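Local coordinates for secretion protein Snm4 (Mycobacterium xenopi, PDB 7B7J) that probably contributes, as EccD5, a cytosolic ubiquitin-like domain to the membrane pore complex of the mycobacterial ESX-5 type VII secretion system, at residues V52-L57 against A63-K68. Numbering follows the deposited sequence.
Sequences VVNTRL and APLEAK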
ATOM      1  N   VAL A  52      -6.254  -1.722   7.071  1.00 32.16           N
ATOM      2  CA  VAL A  52      -7.257  -0.648   6.778  1.00 30.12           C
ATOM      3  C   VAL A  52      -7.886  -1.013   5.456  1.00 29.11           C
ATOM      4  O   VAL A  52      -9.096  -0.730   5.276  1.00 30.71           O
ATOM      5  CB  VAL A  52      -6.448   0.700   6.784  1.00 36.17           C
ATOM      6  CG1 VAL A  52      -7.124   1.777   6.008  1.00 43.06           C
ATOM      7  CG2 VAL A  52      -6.223   1.050   8.244  1.00 37.48           C
ATOM      8  N   VAL A  53      -7.067  -1.354   4.440  1.00 27.82           N
ATOM      9  CA  VAL A  53      -7.600  -1.773   3.137  1.00 27.65           C
ATOM     10  C   VAL A  53      -8.694  -2.786   3.308  1.00 31.87           C
ATOM     11  O   VAL A  53      -9.767  -2.774   2.573  1.00 29.18           O
ATOM     12  CB  VAL A  53      -6.520  -2.042   2.156  1.00 27.50           C
ATOM     13  CG1 VAL A  53      -7.002  -2.876   0.956  1.00 32.74           C
ATOM     14  CG2 VAL A  53      -5.765  -0.801   1.824  1.00 30.00           C
ATOM     15  N   ASN A  54      -8.367  -3.903   3.988  1.00 29.90           N
ATOM     16  CA  ASN A  54      -9.302  -5.008   4.169  1.00 31.44           C
ATOM     17  C   ASN A  54     -10.579  -4.502   4.864  1.00 32.84           C
ATOM     18  O   ASN A  54     -11.602  -5.114   4.546  1.00 34.62           O
ATOM     19  CB  ASN A  54      -8.659  -6.186   4.829  1.00 35.89           C
ATOM     20  CG  ASN A  54      -7.828  -6.984   3.809  1.00 38.24           C
ATOM     21  OD1 ASN A  54      -7.931  -6.878   2.592  1.00 39.36           O
ATOM     22  ND2 ASN A  54      -6.845  -7.770   4.342  1.00 37.93           N
ATOM     23  N   THR A  55     -10.490  -3.620   5.853  1.00 34.10           N
ATOM     24  CA  THR A  55     -11.706  -3.066   6.456  1.00 34.71           C
ATOM     25  C   THR A  55     -12.576  -2.431   5.315  1.00 32.12           C
ATOM     26  O   THR A  55     -13.704  -2.661   5.328  1.00 39.72           O
ATOM     27  CB  THR A  55     -11.339  -2.059   7.527  1.00 40.65           C
ATOM     28  OG1 THR A  55     -10.746  -2.926   8.501  1.00 44.06           O
ATOM     29  CG2 THR A  55     -12.586  -1.447   8.158  1.00 45.88           C
ATOM     30  N   ARG A  56     -11.964  -1.579   4.502  1.00 33.43           N
ATOM     31  CA  ARG A  56     -12.716  -0.949   3.405  1.00 33.36           C
ATOM     32  C   ARG A  56     -13.313  -1.974   2.460  1.00 31.82           C
ATOM     33  O   ARG A  56     -14.452  -1.899   2.017  1.00 29.94           O
ATOM     34  CB  ARG A  56     -11.733   0.060   2.796  1.00 30.57           C
ATOM     35  CG  ARG A  56     -12.421   0.960   1.813  1.00 40.00           C
ATOM     36  CD  ARG A  56     -13.634   1.728   2.318  1.00 40.11           C
ATOM     37  NE  ARG A  56     -13.963   2.620   1.128  1.00 38.17           N
ATOM     38  CZ  ARG A  56     -14.906   3.604   1.222  1.00 45.06           C
ATOM     39  NH1 ARG A  56     -15.557   3.716   2.389  1.00 41.16           N
ATOM     40  NH2 ARG A  56     -15.094   4.504   0.216  1.00 40.15           N
ATOM     41  N   LEU A  57     -12.488  -2.991   2.051  1.00 28.60           N
ATOM     42  CA  LEU A  57     -13.039  -4.025   1.128  1.00 30.58           C
ATOM     43  C   LEU A  57     -14.164  -4.734   1.713  1.00 29.52           C
ATOM     44  O   LEU A  57     -15.181  -5.137   1.056  1.00 32.60           O
ATOM     45  CB  LEU A  57     -11.880  -5.001   0.711  1.00 30.08           C
ATOM     46  CG  LEU A  57     -10.749  -4.377  -0.100  1.00 32.02           C
ATOM     47  CD1 LEU A  57      -9.693  -5.475  -0.490  1.00 31.51           C
ATOM     48  CD2 LEU A  57     -11.211  -3.760  -1.417  1.00 33.53           C
ATOM     49  N   ALA A  63     -13.716  -9.530  -1.455  1.00 51.84           N
ATOM     50  CA  ALA A  63     -13.017 -10.584  -0.671  1.00 54.48           C
ATOM     51  C   ALA A  63     -11.750  -9.855  -0.220  1.00 42.93           C
ATOM     52  O   ALA A  63     -11.171  -9.091  -0.954  1.00 43.34           O
ATOM     53  CB  ALA A  63     -12.807 -11.880  -1.455  1.00 52.31           C
ATOM     54  N   PRO A  64     -11.379  -9.999   1.040  1.00 45.67           N
ATOM     55  CA  PRO A  64     -10.196  -9.339   1.555  1.00 48.12           C
ATOM     56  C   PRO A  64      -8.906  -9.886   0.852  1.00 52.05           C
ATOM     57  O   PRO A  64      -8.855 -10.978   0.222  1.00 48.12           O
ATOM     58  CB  PRO A  64     -10.188  -9.658   3.064  1.00 47.91           C
ATOM     59  CG  PRO A  64     -11.079 -10.758   3.209  1.00 49.51           C
ATOM     60  CD  PRO A  64     -12.037 -10.813   2.027  1.00 47.44           C
ATOM     61  N   LEU A  65      -7.863  -9.069   0.891  1.00 48.68           N
ATOM     62  CA  LEU A  65      -6.609  -9.483   0.224  1.00 49.82           C
ATOM     63  C   LEU A  65      -5.937 -10.503   1.135  1.00 50.47           C
ATOM     64  O   LEU A  65      -5.901 -10.264   2.352  1.00 49.16           O
ATOM     65  CB  LEU A  65      -5.737  -8.252  -0.009  1.00 46.89           C
ATOM     66  CG  LEU A  65      -6.243  -7.238  -1.029  1.00 45.58           C
ATOM     67  CD1 LEU A  65      -5.181  -6.184  -1.283  1.00 48.46           C
ATOM     68  CD2 LEU A  65      -6.630  -7.920  -2.327  1.00 51.19           C
ATOM     69  N   GLU A  66      -5.448 -11.603   0.564  1.00 52.45           N
ATOM     70  CA  GLU A  66      -4.889 -12.687   1.415  1.00 66.20           C
ATOM     71  C   GLU A  66      -3.606 -13.257   0.819  1.00 66.89           C
ATOM     72  O   GLU A  66      -3.486 -13.309  -0.414  1.00 69.89           O
ATOM     73  CB  GLU A  66      -5.896 -13.818   1.623  1.00 74.34           C
ATOM     74  CG  GLU A  66      -7.106 -13.414   2.443  1.00 77.14           C
ATOM     75  CD  GLU A  66      -8.155 -14.501   2.603  1.00103.26           C
ATOM     76  OE1 GLU A  66      -8.046 -15.535   1.915  1.00 92.71           O
ATOM     77  OE2 GLU A  66      -9.079 -14.313   3.419  1.00102.82           O
ATOM     78  N   ALA A  67      -2.713 -13.703   1.694  1.00 73.92           N
ATOM     79  CA  ALA A  67      -1.414 -14.249   1.259  1.00 82.03           C
ATOM     80  C   ALA A  67      -1.529 -15.599   0.539  1.00 80.47           C
ATOM     81  O   ALA A  67      -1.724 -16.605   1.233  1.00 75.37           O
ATOM     82  CB  ALA A  67      -0.509 -14.341   2.461  1.00 82.54           C
ATOM     83  N   LYS A  68      -1.468 -15.614  -0.790  1.00 79.53           N
ATOM     84  CA  LYS A  68      -1.367 -16.869  -1.604  1.00 83.95           C
ATOM     85  C   LYS A  68      -0.057 -17.248  -0.856  1.00 89.51           C
ATOM     86  O   LYS A  68       0.757 -16.334  -0.418  1.00 82.73           O
ATOM     87  CB  LYS A  68      -1.792 -16.536  -3.032  1.00 83.47           C
ATOM     88  CG  LYS A  68      -1.796 -17.773  -3.940  1.00 87.92           C
ATOM     89  CD  LYS A  68      -2.267 -17.488  -5.377  1.00 89.18           C
ATOM     90  CE  LYS A  68      -2.275 -18.657  -6.340  1.00 99.14           C
ATOM     91  NZ  LYS A  68      -2.753 -18.229  -7.688  1.00 96.40           N
TER
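The carboxamide of Asn54 carries Pro64 over one face, while its oxygen and nitrogen edges turn to Leu65 N and Leu65 O; the opposite face is turned back to the helix, on the side of Val53. Pro64 CB sits almost squarely above the amide carbon, 3.6 Å from Asn54 CG, and the two side chains cross at about a right angle. Asn54 OD1 accepts a nearly straight hydrogen bond from Leu65 N (2.8 Å, 165°). The donor is tilted 34° from the carbonyl plane, toward the Pro64 face. Asn54 ND2 gives a weak, bent bond to Leu65 O (3.3 Å), which also lies off the amide plane on the Pro64 side. Together the two bonds are consistent with a fixed rotation of the Asn54 amide. With CG anti to its carbonyl carbon (chi1 -79°), Asn54 projects from the helix to the loop.

Beside these two hydrogen bonds, Leu57 CD1 lies near the amide's oxygen edge and packs 3.9 Å from Leu65 CG, while Val53 CG1 touches Leu65 CD1 more loosely at 4.4 Å. Val53 and Leu65 both also rest on Ala27, extending the apolar layer onto strand 20-27. The arrangement holds residues 63-65 against the side of helix 42-60 before the loop leads off to strand 70-76, within the helix-on-sheet architecture of the ubiquitin-like beta-grasp fold.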